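Local coordinates for Blr3880 protein (Bradyrhizobium japonicum, PDB 2OOD) that probably catalyses the hydrolytic deamination of guanine to xanthine and ammonia, using one zinc ion per subunit, at residues G78-P83 against T325-G330; T85-A90 against K101-E106; Q136-S141 against N232-E237; F294-N299 against I336-D341. All coordinates share one frame; numbering follows the deposited sequence.

Interaction 1 of 4, residues G78-P83 against T325-G330. With ZN (zinc ion), chain B; GUN (guanine), chain C.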
loop_
_atom_site.group_PDB
_atom_site.type_symbol
_atom_site.label_atom_id
_atom_site.label_comp_id
_atom_site.label_asym_id
_atom_site.label_seq_id
_atom_site.Cartn_x
_atom_site.Cartn_y
_atom_site.Cartn_z
ATOM N N GLY A 78 2.853 14.454 10.572
ATOM C CA GLY A 78 2.729 15.879 10.337
ATOM C C GLY A 78 1.637 16.377 9.416
ATOM O O GLY A 78 1.708 17.515 8.974
ATOM N N HIS A 79 0.614 15.578 9.134
ATOM C CA HIS A 79 -0.416 16.050 8.226
ATOM C C HIS A 79 -1.670 15.186 8.136
ATOM O O HIS A 79 -1.752 14.332 7.257
ATOM C CB HIS A 79 0.198 16.176 6.835
ATOM C CG HIS A 79 -0.603 17.004 5.882
ATOM N ND1 HIS A 79 -0.224 18.271 5.509
ATOM C CD2 HIS A 79 -1.745 16.738 5.207
ATOM C CE1 HIS A 79 -1.096 18.752 4.639
ATOM N NE2 HIS A 79 -2.028 17.840 4.439
ATOM N N ILE A 80 -2.637 15.397 9.031
ATOM C CA ILE A 80 -3.906 14.652 8.989
ATOM C C ILE A 80 -5.048 15.646 8.990
ATOM O O ILE A 80 -4.881 16.790 9.390
ATOM C CB ILE A 80 -4.153 13.713 10.208
ATOM C CG1 ILE A 80 -3.009 13.811 11.202
ATOM C CG2 ILE A 80 -4.385 12.285 9.746
ATOM C CD1 ILE A 80 -3.008 15.100 11.970
ATOM N N HIS A 81 -6.213 15.198 8.540
ATOM C CA HIS A 81 -7.411 16.025 8.494
ATOM C C HIS A 81 -8.434 15.377 9.422
ATOM O O HIS A 81 -9.086 14.403 9.050
ATOM C CB HIS A 81 -7.971 16.076 7.068
ATOM C CG HIS A 81 -7.186 16.936 6.125
ATOM N ND1 HIS A 81 -7.409 18.287 5.991
ATOM C CD2 HIS A 81 -6.211 16.627 5.238
ATOM C CE1 HIS A 81 -6.608 18.773 5.059
ATOM N NE2 HIS A 81 -5.870 17.787 4.585
ATOM N N LEU A 82 -8.567 15.919 10.626
ATOM C CA LEU A 82 -9.508 15.398 11.615
ATOM C C LEU A 82 -10.916 15.110 11.085
ATOM O O LEU A 82 -11.438 14.007 11.259
ATOM C CB LEU A 82 -9.606 16.363 12.804
ATOM C CG LEU A 82 -10.919 16.354 13.596
ATOM C CD1 LEU A 82 -11.115 15.015 14.280
ATOM C CD2 LEU A 82 -10.901 17.478 14.613
ATOM N N PRO A 83 -11.551 16.099 10.433
ATOM C CA PRO A 83 -12.901 15.903 9.907
ATOM C C PRO A 83 -13.027 14.935 8.733
ATOM O O PRO A 83 -14.122 14.737 8.214
ATOM C CB PRO A 83 -13.336 17.321 9.551
ATOM C CG PRO A 83 -12.061 17.936 9.108
ATOM C CD PRO A 83 -11.067 17.458 10.134
ATOM N N THR A 325 0.298 11.080 6.812
ATOM C CA THR A 325 -0.692 10.114 6.353
ATOM C C THR A 325 -1.630 10.838 5.411
ATOM O O THR A 325 -1.911 10.387 4.306
ATOM C CB THR A 325 -1.541 9.555 7.524
ATOM O OG1 THR A 325 -2.059 10.642 8.295
ATOM C CG2 THR A 325 -0.707 8.651 8.412
ATOM N N ASP A 326 -2.094 11.989 5.876
ATOM C CA ASP A 326 -3.024 12.826 5.144
ATOM C C ASP A 326 -4.370 12.126 5.017
ATOM O O ASP A 326 -4.970 12.112 3.937
ATOM C CB ASP A 326 -2.483 13.150 3.756
ATOM C CG ASP A 326 -3.263 14.263 3.085
ATOM O OD1 ASP A 326 -3.507 15.275 3.777
ATOM O OD2 ASP A 326 -3.625 14.144 1.888
ATOM N N VAL A 327 -4.845 11.550 6.121
ATOM C CA VAL A 327 -6.117 10.852 6.094
ATOM C C VAL A 327 -7.213 11.682 5.431
ATOM O O VAL A 327 -7.489 12.826 5.777
ATOM C CB VAL A 327 -6.558 10.400 7.491
ATOM C CG1 VAL A 327 -8.028 10.014 7.478
ATOM C CG2 VAL A 327 -5.737 9.206 7.903
ATOM N N GLY A 328 -7.835 11.039 4.460
ATOM C CA GLY A 328 -8.860 11.640 3.655
ATOM C C GLY A 328 -8.216 11.350 2.322
ATOM O O GLY A 328 -8.582 10.398 1.635
ATOM N N GLY A 329 -7.207 12.153 1.994
ATOM C CA GLY A 329 -6.485 11.979 0.755
ATOM C C GLY A 329 -5.815 10.627 0.792
ATOM O O GLY A 329 -5.881 9.874 -0.176
ATOM N N GLY A 330 -5.171 10.327 1.918
ATOM C CA GLY A 330 -4.507 9.048 2.093
ATOM C C GLY A 330 -5.496 8.051 2.661
ATOM O O GLY A 330 -6.456 8.445 3.320
HETATM ZN ZN ZN B . -4.024 17.706 3.524
HETATM N N9 GUN C . -5.873 21.296 0.587
HETATM C C8 GUN C . -6.670 21.647 -0.451
HETATM N N7 GUN C . -6.927 20.615 -1.203
HETATM C C5 GUN C . -6.319 19.522 -0.694
HETATM C C6 GUN C . -6.240 18.142 -1.074
HETATM O O6 GUN C . -6.828 17.710 -2.073
HETATM N N1 GUN C . -5.490 17.288 -0.268
HETATM C C2 GUN C . -4.835 17.759 0.859
HETATM N N2 GUN C . -4.104 16.886 1.650
HETATM N N3 GUN C . -4.900 19.030 1.214
HETATM C C4 GUN C . -5.616 19.938 0.473
HETATM O O HOH W 1 -5.444 15.674 2.914
#

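Interaction 2 of 4, residues T85-A90 against K101-E106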
loop_
_atom_site.group_PDB
_atom_site.type_symbol
_atom_site.label_atom_id
_atom_site.label_comp_id
_atom_site.label_asym_id
_atom_site.label_seq_id
_atom_site.Cartn_x
_atom_site.Cartn_y
_atom_site.Cartn_z
ATOM N N THR A 85 -11.810 11.762 8.991
ATOM C CA THR A 85 -11.692 10.457 9.633
ATOM C C THR A 85 -12.648 9.396 9.096
ATOM O O THR A 85 -12.306 8.218 9.033
ATOM C CB THR A 85 -11.947 10.575 11.156
ATOM O OG1 THR A 85 -10.942 11.406 11.748
ATOM C CG2 THR A 85 -11.935 9.208 11.817
ATOM N N ARG A 86 -13.843 9.815 8.706
ATOM C CA ARG A 86 -14.854 8.882 8.237
ATOM C C ARG A 86 -14.941 8.694 6.733
ATOM O O ARG A 86 -15.648 7.800 6.266
ATOM C CB ARG A 86 -16.216 9.324 8.769
ATOM C CG ARG A 86 -17.314 8.293 8.650
ATOM C CD ARG A 86 -18.584 8.805 9.292
ATOM N NE ARG A 86 -19.585 7.754 9.399
ATOM C CZ ARG A 86 -20.800 7.924 9.913
ATOM N NH1 ARG A 86 -21.166 9.116 10.366
ATOM N NH2 ARG A 86 -21.645 6.899 9.979
ATOM N N VAL A 87 -14.215 9.510 5.973
ATOM C CA VAL A 87 -14.276 9.425 4.516
ATOM C C VAL A 87 -12.936 9.206 3.794
ATOM O O VAL A 87 -12.710 9.771 2.725
ATOM C CB VAL A 87 -14.954 10.701 3.948
ATOM C CG1 VAL A 87 -16.409 10.750 4.383
ATOM C CG2 VAL A 87 -14.228 11.946 4.447
ATOM N N LEU A 88 -12.073 8.357 4.342
ATOM C CA LEU A 88 -10.763 8.131 3.745
ATOM C C LEU A 88 -10.601 7.227 2.522
ATOM O O LEU A 88 -9.486 6.830 2.198
ATOM C CB LEU A 88 -9.767 7.675 4.818
ATOM C CG LEU A 88 -10.099 6.655 5.910
ATOM C CD1 LEU A 88 -11.025 5.590 5.419
ATOM C CD2 LEU A 88 -8.805 6.040 6.382
ATOM N N GLY A 89 -11.670 6.908 1.815
ATOM C CA GLY A 89 -11.496 6.052 0.658
ATOM C C GLY A 89 -12.425 6.456 -0.457
ATOM O O GLY A 89 -12.948 5.599 -1.160
ATOM N N ALA A 90 -12.642 7.760 -0.613
ATOM C CA ALA A 90 -13.525 8.275 -1.654
ATOM C C ALA A 90 -13.047 7.842 -3.035
ATOM O O ALA A 90 -11.870 7.975 -3.376
ATOM C CB ALA A 90 -13.598 9.800 -1.581
ATOM N N LYS A 101 -16.731 16.932 -4.162
ATOM C CA LYS A 101 -17.605 15.770 -4.083
ATOM C C LYS A 101 -17.662 14.989 -2.770
ATOM O O LYS A 101 -18.754 14.652 -2.302
ATOM C CB LYS A 101 -17.276 14.782 -5.211
ATOM C CG LYS A 101 -18.111 13.501 -5.129
ATOM C CD LYS A 101 -17.733 12.463 -6.194
ATOM C CE LYS A 101 -18.590 11.189 -6.043
ATOM N NZ LYS A 101 -18.296 10.144 -7.084
ATOM N N SER A 102 -16.511 14.709 -2.162
ATOM C CA SER A 102 -16.501 13.889 -0.953
ATOM C C SER A 102 -16.065 14.476 0.390
ATOM O O SER A 102 -16.446 13.967 1.446
ATOM C CB SER A 102 -15.647 12.655 -1.224
ATOM O OG SER A 102 -15.909 12.149 -2.518
ATOM N N ILE A 103 -15.278 15.538 0.368
ATOM C CA ILE A 103 -14.775 16.093 1.610
ATOM C C ILE A 103 -15.621 17.169 2.295
ATOM O O ILE A 103 -15.970 17.031 3.460
ATOM C CB ILE A 103 -13.309 16.585 1.399
ATOM C CG1 ILE A 103 -12.340 15.415 1.613
ATOM C CG2 ILE A 103 -12.962 17.697 2.372
ATOM C CD1 ILE A 103 -12.807 14.083 1.052
ATOM N N TYR A 104 -15.965 18.229 1.580
ATOM C CA TYR A 104 -16.744 19.304 2.177
ATOM C C TYR A 104 -18.090 18.846 2.743
ATOM O O TYR A 104 -18.470 19.247 3.844
ATOM C CB TYR A 104 -16.919 20.439 1.162
ATOM C CG TYR A 104 -15.600 21.083 0.755
ATOM C CD1 TYR A 104 -15.319 21.368 -0.578
ATOM C CD2 TYR A 104 -14.639 21.416 1.709
ATOM C CE1 TYR A 104 -14.114 21.970 -0.952
ATOM C CE2 TYR A 104 -13.426 22.018 1.349
ATOM C CZ TYR A 104 -13.168 22.294 0.015
ATOM O OH TYR A 104 -11.967 22.900 -0.349
ATOM N N PRO A 105 -18.835 18.006 2.010
ATOM C CA PRO A 105 -20.113 17.590 2.592
ATOM C C PRO A 105 -19.987 16.870 3.939
ATOM O O PRO A 105 -20.946 16.828 4.707
ATOM C CB PRO A 105 -20.741 16.717 1.496
ATOM C CG PRO A 105 -19.587 16.316 0.632
ATOM C CD PRO A 105 -18.710 17.541 0.620
ATOM N N GLU A 106 -18.808 16.324 4.233
ATOM C CA GLU A 106 -18.574 15.615 5.498
ATOM C C GLU A 106 -18.008 16.534 6.571
ATOM O O GLU A 106 -18.423 16.480 7.722
ATOM C CB GLU A 106 -17.608 14.447 5.272
ATOM C CG GLU A 106 -17.072 13.769 6.532
ATOM C CD GLU A 106 -18.118 12.962 7.286
ATOM O OE1 GLU A 106 -19.129 12.555 6.666
ATOM O OE2 GLU A 106 -17.916 12.720 8.500
HETATM O O HOH W 2 -15.366 12.355 9.514
#

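Interaction 3 of 4, residues Q136-S141 against N232-E237. With ZN (zinc ion), chain B; GUN (guanine), chain C.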
loop_
_atom_site.group_PDB
_atom_site.type_symbol
_atom_site.label_atom_id
_atom_site.label_comp_id
_atom_site.label_asym_id
_atom_site.label_seq_id
_atom_site.Cartn_x
_atom_site.Cartn_y
_atom_site.Cartn_z
ATOM N N GLN A 136 -0.036 16.830 13.496
ATOM C CA GLN A 136 -0.351 18.203 13.138
ATOM C C GLN A 136 -1.633 18.050 12.333
ATOM O O GLN A 136 -1.605 17.601 11.192
ATOM C CB GLN A 136 0.756 18.809 12.282
ATOM C CG GLN A 136 0.453 20.214 11.807
ATOM C CD GLN A 136 1.669 20.895 11.241
ATOM O OE1 GLN A 136 2.381 20.322 10.427
ATOM N NE2 GLN A 136 1.915 22.128 11.665
ATOM N N ALA A 137 -2.757 18.427 12.934
ATOM C CA ALA A 137 -4.049 18.250 12.293
ATOM C C ALA A 137 -4.787 19.436 11.701
ATOM O O ALA A 137 -4.799 20.537 12.252
ATOM C CB ALA A 137 -4.977 17.535 13.253
ATOM N N PHE A 138 -5.417 19.178 10.564
ATOM C CA PHE A 138 -6.244 20.162 9.897
ATOM C C PHE A 138 -7.637 19.893 10.457
ATOM O O PHE A 138 -7.973 18.755 10.780
ATOM C CB PHE A 138 -6.242 19.931 8.390
ATOM C CG PHE A 138 -5.023 20.459 7.701
ATOM C CD1 PHE A 138 -4.964 21.785 7.287
ATOM C CD2 PHE A 138 -3.912 19.646 7.501
ATOM C CE1 PHE A 138 -3.812 22.295 6.681
ATOM C CE2 PHE A 138 -2.755 20.147 6.899
ATOM C CZ PHE A 138 -2.708 21.470 6.491
ATOM N N THR A 139 -8.444 20.933 10.581
ATOM C CA THR A 139 -9.790 20.781 11.102
ATOM C C THR A 139 -10.728 21.396 10.069
ATOM O O THR A 139 -10.356 21.532 8.903
ATOM C CB THR A 139 -9.909 21.502 12.457
ATOM O OG1 THR A 139 -9.573 22.884 12.300
ATOM C CG2 THR A 139 -8.943 20.889 13.465
ATOM N N SER A 140 -11.942 21.745 10.465
ATOM C CA SER A 140 -12.846 22.372 9.515
ATOM C C SER A 140 -12.780 23.879 9.749
ATOM O O SER A 140 -11.955 24.359 10.532
ATOM C CB SER A 140 -14.278 21.866 9.694
ATOM O OG SER A 140 -14.773 22.179 10.981
ATOM N N SER A 141 -13.642 24.623 9.068
ATOM C CA SER A 141 -13.669 26.071 9.204
ATOM C C SER A 141 -14.414 26.535 10.451
ATOM O O SER A 141 -14.398 27.720 10.777
ATOM C CB SER A 141 -14.307 26.681 7.966
ATOM O OG SER A 141 -15.494 25.983 7.645
ATOM N N ASN A 232 0.435 26.048 9.259
ATOM C CA ASN A 232 0.208 24.769 8.600
ATOM C C ASN A 232 -0.658 24.946 7.360
ATOM O O ASN A 232 -1.725 25.548 7.431
ATOM C CB ASN A 232 -0.459 23.821 9.609
ATOM C CG ASN A 232 -0.770 22.455 9.032
ATOM O OD1 ASN A 232 0.040 21.867 8.313
ATOM N ND2 ASN A 232 -1.941 21.929 9.368
ATOM N N THR A 233 -0.202 24.422 6.225
ATOM C CA THR A 233 -0.955 24.557 4.975
ATOM C C THR A 233 -0.591 23.503 3.918
ATOM O O THR A 233 0.093 22.527 4.210
ATOM C CB THR A 233 -0.741 25.976 4.366
ATOM O OG1 THR A 233 -1.690 26.199 3.319
ATOM C CG2 THR A 233 0.664 26.118 3.811
ATOM N N HIS A 234 -1.072 23.702 2.693
ATOM C CA HIS A 234 -0.783 22.800 1.577
ATOM C C HIS A 234 -0.069 23.570 0.483
ATOM O O HIS A 234 -0.302 24.763 0.301
ATOM C CB HIS A 234 -2.064 22.205 1.014
ATOM C CG HIS A 234 -2.840 21.416 2.013
ATOM N ND1 HIS A 234 -3.875 21.956 2.741
ATOM C CD2 HIS A 234 -2.721 20.132 2.420
ATOM C CE1 HIS A 234 -4.367 21.036 3.551
ATOM N NE2 HIS A 234 -3.684 19.919 3.375
ATOM N N ILE A 235 0.790 22.885 -0.260
ATOM C CA ILE A 235 1.541 23.554 -1.313
ATOM C C ILE A 235 1.911 22.619 -2.465
ATOM O O ILE A 235 2.419 21.526 -2.244
ATOM C CB ILE A 235 2.836 24.185 -0.704
ATOM C CG1 ILE A 235 3.573 25.031 -1.733
ATOM C CG2 ILE A 235 3.760 23.096 -0.197
ATOM C CD1 ILE A 235 4.782 25.739 -1.156
ATOM N N SER A 236 1.614 23.042 -3.690
ATOM C CA SER A 236 1.963 22.280 -4.891
ATOM C C SER A 236 1.607 20.794 -4.908
ATOM O O SER A 236 2.451 19.965 -5.253
ATOM C CB SER A 236 3.463 22.409 -5.130
ATOM O OG SER A 236 3.858 23.761 -5.033
ATOM N N GLU A 237 0.369 20.443 -4.581
ATOM C CA GLU A 237 -0.001 19.034 -4.553
ATOM C C GLU A 237 -0.541 18.446 -5.855
ATOM O O GLU A 237 -0.286 17.280 -6.161
ATOM C CB GLU A 237 -1.015 18.786 -3.430
ATOM C CG GLU A 237 -1.741 17.444 -3.521
ATOM C CD GLU A 237 -2.801 17.268 -2.437
ATOM O OE1 GLU A 237 -3.429 18.276 -2.040
ATOM O OE2 GLU A 237 -3.016 16.120 -1.992
HETATM ZN ZN ZN B . -4.024 17.706 3.524
HETATM N N9 GUN C . -5.873 21.296 0.587
HETATM C C8 GUN C . -6.670 21.647 -0.451
HETATM N N7 GUN C . -6.927 20.615 -1.203
HETATM C C5 GUN C . -6.319 19.522 -0.694
HETATM C C6 GUN C . -6.240 18.142 -1.074
HETATM O O6 GUN C . -6.828 17.710 -2.073
HETATM N N1 GUN C . -5.490 17.288 -0.268
HETATM C C2 GUN C . -4.835 17.759 0.859
HETATM N N2 GUN C . -4.104 16.886 1.650
HETATM N N3 GUN C . -4.900 19.030 1.214
HETATM C C4 GUN C . -5.616 19.938 0.473
HETATM O O HOH W 3 -3.248 22.963 11.737
HETATM O O HOH W 1 -5.444 15.674 2.914
#

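Interaction 4 of 4, residues F294-N299 against I336-D341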
loop_
_atom_site.group_PDB
_atom_site.type_symbol
_atom_site.label_atom_id
_atom_site.label_comp_id
_atom_site.label_asym_id
_atom_site.label_seq_id
_atom_site.Cartn_x
_atom_site.Cartn_y
_atom_site.Cartn_z
ATOM N N PHE A 294 5.852 15.112 3.382
ATOM C CA PHE A 294 5.737 14.062 2.370
ATOM C C PHE A 294 4.612 13.086 2.710
ATOM O O PHE A 294 4.734 12.293 3.637
ATOM C CB PHE A 294 7.103 13.348 2.268
ATOM C CG PHE A 294 7.124 12.124 1.382
ATOM C CD1 PHE A 294 6.291 12.010 0.278
ATOM C CD2 PHE A 294 8.051 11.114 1.619
ATOM C CE1 PHE A 294 6.386 10.915 -0.578
ATOM C CE2 PHE A 294 8.155 10.014 0.768
ATOM C CZ PHE A 294 7.321 9.919 -0.329
ATOM N N CYS A 295 3.525 13.143 1.948
ATOM C CA CYS A 295 2.374 12.273 2.172
ATOM C C CYS A 295 2.164 11.322 1.001
ATOM O O CYS A 295 1.239 11.490 0.218
ATOM C CB CYS A 295 1.118 13.125 2.362
ATOM S SG CYS A 295 1.283 14.411 3.611
ATOM N N PRO A 296 3.004 10.288 0.889
ATOM C CA PRO A 296 2.940 9.297 -0.184
ATOM C C PRO A 296 1.623 8.566 -0.421
ATOM O O PRO A 296 1.219 8.405 -1.567
ATOM C CB PRO A 296 4.086 8.352 0.154
ATOM C CG PRO A 296 4.157 8.428 1.623
ATOM C CD PRO A 296 4.003 9.892 1.895
ATOM N N CYS A 297 0.951 8.123 0.636
ATOM C CA CYS A 297 -0.316 7.410 0.466
ATOM C C CYS A 297 -1.341 8.265 -0.251
ATOM O O CYS A 297 -2.073 7.785 -1.112
ATOM C CB CYS A 297 -0.891 6.988 1.813
ATOM S SG CYS A 297 0.024 5.701 2.637
ATOM N N SER A 298 -1.390 9.535 0.130
ATOM C CA SER A 298 -2.312 10.494 -0.453
ATOM C C SER A 298 -1.897 10.810 -1.891
ATOM O O SER A 298 -2.720 10.783 -2.805
ATOM C CB SER A 298 -2.317 11.766 0.392
ATOM O OG SER A 298 -3.146 12.753 -0.177
ATOM N N ASN A 299 -0.613 11.097 -2.080
ATOM C CA ASN A 299 -0.085 11.417 -3.396
ATOM C C ASN A 299 -0.450 10.356 -4.417
ATOM O O ASN A 299 -0.800 10.686 -5.548
ATOM C CB ASN A 299 1.433 11.577 -3.342
ATOM C CG ASN A 299 1.855 12.789 -2.548
ATOM O OD1 ASN A 299 1.055 13.688 -2.305
ATOM N ND2 ASN A 299 3.116 12.829 -2.153
ATOM N N ILE A 336 3.221 3.449 9.617
ATOM C CA ILE A 336 3.874 2.255 9.113
ATOM C C ILE A 336 3.401 2.038 7.678
ATOM O O ILE A 336 4.182 1.651 6.813
ATOM C CB ILE A 336 3.514 1.031 9.974
ATOM C CG1 ILE A 336 4.064 1.222 11.381
ATOM C CG2 ILE A 336 4.087 -0.234 9.375
ATOM C CD1 ILE A 336 3.673 0.120 12.312
ATOM N N SER A 337 2.119 2.296 7.431
ATOM C CA SER A 337 1.543 2.145 6.100
ATOM C C SER A 337 2.062 3.252 5.201
ATOM O O SER A 337 2.214 3.064 3.996
ATOM C CB SER A 337 0.021 2.222 6.161
ATOM O OG SER A 337 -0.519 1.126 6.875
ATOM N N VAL A 338 2.322 4.412 5.796
ATOM C CA VAL A 338 2.845 5.556 5.061
ATOM C C VAL A 338 4.253 5.236 4.567
ATOM O O VAL A 338 4.614 5.596 3.446
ATOM C CB VAL A 338 2.905 6.824 5.949
ATOM C CG1 VAL A 338 3.729 7.901 5.269
ATOM C CG2 VAL A 338 1.504 7.332 6.220
ATOM N N LEU A 339 5.040 4.558 5.404
ATOM C CA LEU A 339 6.406 4.190 5.043
ATOM C C LEU A 339 6.419 3.187 3.899
ATOM O O LEU A 339 7.344 3.183 3.088
ATOM C CB LEU A 339 7.158 3.624 6.257
ATOM C CG LEU A 339 7.565 4.661 7.318
ATOM C CD1 LEU A 339 8.119 3.972 8.556
ATOM C CD2 LEU A 339 8.585 5.620 6.724
ATOM N N ASP A 340 5.391 2.345 3.830
ATOM C CA ASP A 340 5.279 1.354 2.764
ATOM C C ASP A 340 5.201 2.072 1.413
ATOM O O ASP A 340 5.953 1.764 0.493
ATOM C CB ASP A 340 4.036 0.483 2.979
ATOM C CG ASP A 340 3.660 -0.322 1.745
ATOM O OD1 ASP A 340 4.559 -0.885 1.096
ATOM O OD2 ASP A 340 2.460 -0.407 1.424
ATOM N N ASP A 341 4.292 3.036 1.300
ATOM C CA ASP A 341 4.147 3.788 0.063
ATOM C C ASP A 341 5.307 4.760 -0.121
ATOM O O ASP A 341 5.671 5.074 -1.251
ATOM C CB ASP A 341 2.824 4.557 0.041
ATOM C CG ASP A 341 1.632 3.668 -0.278
ATOM O OD1 ASP A 341 1.825 2.463 -0.566
ATOM O OD2 ASP A 341 0.493 4.181 -0.247
#

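Interaction 1 of 4, residues G78-P83 against T325-G330
The imidazoles of His-79 and His-81 both present an edge to Asp-326 OD1, though the approach at His-79 is too short in the model to be taken closely; the carboxylate is turned about 60° from either ring. Phe-138 stacks on the His-81 ring, and His-273 meets the His-79 ring edge-to-face. This is the metal centre of the amidohydrolase TIM barrel: a His-X-His pair ending strand 70-81, and an aspartate in the loop after strand 320-323. Both NE2 atoms bind the zinc ion, that of His-79 at 2.2 Å and that of His-81 at 2.1 Å, and Asp-326 OD1 lies at 2.5 Å. His-234, guanine N2 and a water complete the site. With CG opposite the backbone N (chi1 -167°), the carboxylate runs beside both imidazoles, pointing the same way toward the metal; its second oxygen, OD2, is held by Ser-298. Glycines suit the turn that follows: Gly-328 has backbone angles that would jam a CB against the preceding carbonyl, and a CB on Gly-329 would strike Asp-326 OD2. Ile-80, between the histidines, turns to the apolar side, where its CG2 packs on Val-327 CB at 3.7 Å.

Interaction 2 of 4, residues T85-A90 against K101-E106
Glu-106 sends CG away from its backbone N (chi1 169°) and turns about the CB-CG bond (chi2 70°), which lays its methylenes along Val-87 and carries the carboxylate across the side chain of Arg-86. The valine and glutamate chains run antiparallel alongside one another, with Val-87 CG1 3.8 Å from Glu-106 CG. Both methyls lie against the glutamate chain, and CG2 also reaches Ile-103 CD1 at 4.3 Å; a branched residue suits the place since it fills both directions. Ala-90 CB sits 3.4 Å from Ser-102 OG, small side chains that let the loop approach helix 95-107, whose Leu-95, Trp-98 and Leu-99 line the guanine pocket.

The polar link is a water, which accepts from Arg-86 N at 3.1 Å and donates to Glu-106 OE2 at 2.8 Å. Tyr-115 OH is hydrogen-bonded to both Glu-106 OE2 and Arg-86 NH1, and Lys-109 pairs with OE1. An alanine in place of Glu-106 would probably leave Lys-109 without its salt bridge and the water without this acceptor, and take away part of the cover over Val-87. Arg-86 NE is hydrogen-bonded to Trp-420 O of the second subunit, whose ring also makes a cation-pi contact with the guanidinium. Since Arg-86 NH1 stays 5.2 Å from Glu-106 OE2, the charges probably attract only at a distance, linked through the Tyr-115 hydroxyl, while the water ties the carboxylate to the loop backbone.

Interaction 3 of 4, residues Q136-S141 against N232-E237
Asn-232 ND2 donates to a water at 2.9 Å, and that water donates to Ala-137 O at 2.9 Å, bridging the two strands. The same ND2 lies over one face of the Phe-138 ring, 3.0 Å above its plane and offset toward the rim. With CG opposite its backbone N (chi1 179°), Asn-232 reaches straight toward strand 132-138, and its amide stacks nearly parallel on that of Gln-136. A short amide suits this spot, flat enough to lie between glutamine and phenylalanine yet able to bind water.

The opposite face of Phe-138 carries the His-234 ring in an offset stack, centroids 4.3 Å apart and planes at 20°. The N3 and N9 edge of guanine points at the other face of His-234, an approach too close in the model to read in detail, while NE2 binds the zinc ion at 2.2 Å. His-234 ND1 is hydrogen-bonded to Arg-206 O, which fixes the ring's rotation. An alanine at Phe-138 would probably open a gap between Asn-232 and His-234 and leave the metal-binding imidazole without its stacking partner. Beyond the zinc ion, Glu-237 OE1 approaches guanine N1 at 2.9 Å.

The axes of segments 136-138 and 232-234 pass 8.4 Å apart at 61°; between strands 132-138 and 230-234 the barrel wall holds 160-166 and 199-205, and the side chains meet in the barrel interior beside Ala-202 and Thr-204.

Interaction 4 of 4, residues F294-N299 against I336-D341
Pro-296 and Cys-297, in the first turn of helix 296-301, press against Val-338 and Asp-341 on helix 335-352. The proline ring crosses the valine at about a right angle, its CG 3.7 Å from Val-338 CG1 and 3.4 Å from the carbonyl oxygen of the same residue. Proline CB rests on the next turn, 4.0 Å from Asp-341 CB. Cys-297 adds its sulfur: with SG opposite its carbonyl carbon (chi1 -70°), it passes Val-338 CG2 at 4.2 Å and comes 3.3 Å from Asp-341 OD2.

Several features set these groups in place. Cys-295 is the N-cap, and its carbonyl oxygen accepts from Asn-299 N at 3.0 Å, closing the first turn. A proline suits that turn, where no preceding helical carbonyl asks for its missing N-H. Behind it the Phe-294 ring lies under Pro-296 CD and packs on Ala-342 and Val-345 of helix 335-352, while Phe-307 stacks on it and Phe-323 meets it edge-to-face. On another side of the short helix, Ser-298 is hydrogen-bonded to the zinc ligand Asp-326, so the short helix carries a second-shell residue of the zinc site.

Outermost is the dimer interface. Asp-341 OD2 forms a salt bridge with Lys-344 of the second subunit, and Asp-341 also packs on its counterpart there. The buried carboxylate thus gains a compensating positive charge from the other chain. The nearby carboxylate would probably disfavour ionisation of the Cys-297 thiol, an effect the lysine would be expected to lessen.

In the fold
From the N terminus, strand 70-81 supplies the first segment of interaction 1, whose partner comes 242 residues later, after strand 320-323; this long closure joins the first and last parallel strands of the barrel. Two contacts fall within it. Interaction 2 is a short local loop, bringing helix 95-107 back against the segment that follows strand 70-81, near the second subunit. Interaction 3 spans the barrel from strand 132-138 to 230-234, and shares the zinc ion and guanine with interaction 1. Interaction 4 starts inside the long loop but ends beyond it, so it crosses interaction 1; it ties helix 296-301 to helix 335-352 and, like interaction 2, borders the second subunit.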